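Local coordinates for protein haloalkane dehalogenase (Mycobacterium rhodesiae, PDB 4MJ3) that probably hydrolyses the carbon-halogen bond of haloalkanes to give an alcohol and a halide ion, as an alpha/beta-hydrolase-fold dehalogenase, at residues Gln169-Pro172 against Leu173-Ala176. Numbering follows the deposited sequence.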
ATOM      1  N   GLN A 169      -5.722  14.801 -11.275  1.00 11.51           N
ATOM      2  CA  GLN A 169      -5.294  16.181 -11.340  1.00 12.31           C
ATOM      3  C   GLN A 169      -6.433  17.122 -11.728  1.00 13.92           C
ATOM      4  O   GLN A 169      -6.507  18.251 -11.233  1.00 16.38           O
ATOM      5  CB  GLN A 169      -4.143  16.316 -12.347  1.00 12.62           C
ATOM      6  CG  GLN A 169      -2.957  15.421 -12.040  1.00 11.94           C
ATOM      7  CD  GLN A 169      -2.438  15.601 -10.630  1.00 12.53           C
ATOM      8  OE1 GLN A 169      -1.841  16.626 -10.299  1.00 12.93           O
ATOM      9  NE2 GLN A 169      -2.676  14.612  -9.782  1.00 11.45           N
ATOM     10  N   GLU A 170      -7.306  16.680 -12.620  1.00 14.78           N
ATOM     11  CA  GLU A 170      -8.343  17.553 -13.175  1.00 16.73           C
ATOM     12  C   GLU A 170      -9.595  17.684 -12.311  1.00 15.21           C
ATOM     13  O   GLU A 170     -10.310  18.695 -12.403  1.00 16.34           O
ATOM     14  CB  GLU A 170      -8.751  17.072 -14.570  1.00 18.39           C
ATOM     15  CG  GLU A 170      -7.676  17.297 -15.615  1.00 22.62           C
ATOM     16  CD  GLU A 170      -8.143  16.943 -17.011  1.00 32.20           C
ATOM     17  OE1 GLU A 170      -9.159  16.208 -17.155  1.00 30.55           O
ATOM     18  OE2 GLU A 170      -7.487  17.403 -17.967  1.00 33.23           O
ATOM     19  N   VAL A 171      -9.916  16.668 -11.525  1.00 13.44           N
ATOM     20  CA  VAL A 171     -11.188  16.683 -10.839  1.00 13.67           C
ATOM     21  C   VAL A 171     -11.203  17.876  -9.857  1.00 13.01           C
ATOM     22  O   VAL A 171     -10.243  18.063  -9.095  1.00 14.22           O
ATOM     23  CB  VAL A 171     -11.488  15.347 -10.133  1.00 13.01           C
ATOM     24  CG1 VAL A 171     -10.533  15.084  -8.972  1.00 12.13           C
ATOM     25  CG2 VAL A 171     -12.955  15.314  -9.676  1.00 14.97           C
ATOM     26  N   PRO A 172     -12.272  18.682  -9.871  1.00 13.49           N
ATOM     27  CA  PRO A 172     -12.261  19.880  -9.012  1.00 14.93           C
ATOM     28  C   PRO A 172     -12.176  19.552  -7.540  1.00 14.96           C
ATOM     29  O   PRO A 172     -11.398  20.164  -6.830  1.00 13.51           O
ATOM     30  CB  PRO A 172     -13.592  20.562  -9.338  1.00 18.34           C
ATOM     31  CG  PRO A 172     -13.869  20.164 -10.757  1.00 17.19           C
ATOM     32  CD  PRO A 172     -13.359  18.749 -10.874  1.00 16.70           C
ATOM     33  N   LEU A 173     -12.982  18.586  -7.089  1.00 15.97           N
ATOM     34  CA  LEU A 173     -12.975  18.126  -5.706  1.00 15.75           C
ATOM     35  C   LEU A 173     -12.546  16.658  -5.695  1.00 14.58           C
ATOM     36  O   LEU A 173     -13.083  15.854  -6.448  1.00 17.04           O
ATOM     37  CB  LEU A 173     -14.355  18.255  -5.090  1.00 17.90           C
ATOM     38  CG  LEU A 173     -14.896  19.689  -4.967  1.00 23.64           C
ATOM     39  CD1 LEU A 173     -16.242  19.658  -4.266  1.00 28.64           C
ATOM     40  CD2 LEU A 173     -13.927  20.596  -4.214  1.00 25.47           C
ATOM     41  N   PHE A 174     -11.552  16.328  -4.880  1.00 13.13           N
ATOM     42  CA  PHE A 174     -10.965  14.994  -4.886  1.00 12.19           C
ATOM     43  C   PHE A 174     -11.736  14.107  -3.924  1.00 12.60           C
ATOM     44  O   PHE A 174     -11.669  14.339  -2.709  1.00 11.94           O
ATOM     45  CB  PHE A 174      -9.507  15.100  -4.464  1.00 13.33           C
ATOM     46  CG  PHE A 174      -8.716  13.834  -4.636  1.00 12.38           C
ATOM     47  CD1 PHE A 174      -8.709  12.866  -3.646  1.00 13.10           C
ATOM     48  CD2 PHE A 174      -7.947  13.629  -5.769  1.00 13.25           C
ATOM     49  CE1 PHE A 174      -7.958  11.703  -3.788  1.00 10.45           C
ATOM     50  CE2 PHE A 174      -7.175  12.487  -5.908  1.00 11.24           C
ATOM     51  CZ  PHE A 174      -7.174  11.522  -4.920  1.00 11.88           C
ATOM     52  N   PRO A 175     -12.516  13.120  -4.435  1.00 12.98           N
ATOM     53  CA  PRO A 175     -13.416  12.333  -3.565  1.00 13.43           C
ATOM     54  C   PRO A 175     -12.821  10.954  -3.299  1.00 12.60           C
ATOM     55  O   PRO A 175     -12.993  10.028  -4.103  1.00 13.70           O
ATOM     56  CB  PRO A 175     -14.687  12.233  -4.418  1.00 13.67           C
ATOM     57  CG  PRO A 175     -14.169  12.224  -5.836  1.00 15.26           C
ATOM     58  CD  PRO A 175     -12.763  12.764  -5.843  1.00 12.52           C
ATOM     59  N   ALA A 176     -12.037  10.845  -2.230  1.00 11.82           N
ATOM     60  CA  ALA A 176     -11.236   9.623  -2.037  1.00 12.35           C
ATOM     61  C   ALA A 176     -12.122   8.372  -1.998  1.00 11.24           C
ATOM     62  O   ALA A 176     -11.808   7.357  -2.612  1.00 10.13           O
ATOM     63  CB  ALA A 176     -10.386   9.731  -0.773  1.00 12.52           C
TER
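The carbonyl oxygen of L173 is approached by both methyls of V171: CG2 lies 3.3 Å from L173 O and CG1 3.7 Å from the same atom. A chi1 of 67° explains this, setting V171 CG2 anti to its own backbone N while CG1 sits between N and the carbonyl carbon. CG1 also reaches onward along the chain, to 4.1 Å from F174 CA; its approach to the F174 ring is oblique, 4.4 Å to CD2. A looser contact, V171 CG1 to P175 CD at 4.5 Å, completes the apolar patch. L173, by contrast, bends its branch back over the preceding peptide, with CD2 3.7 Å from P172 O. V171 CB points toward 173-176, within the linker from helix 159-170 to helix 176-182, whose N-cap is P175; this linker belongs to the helical cap inserted between strands 140-145 and 242-244, as in haloalkane dehalogenases. R210 NH2, from helix 207-211, donates to V171 O and weakly to P172 O. The buried F174 side chain touches A209, R210, E55 and P56. No hydrogen bond joins 169-172 to 173-176: V171 makes apolar contacts across the bend, while polar ties come from elsewhere, R210 to V171 O and Q206 NE2 to F174 O.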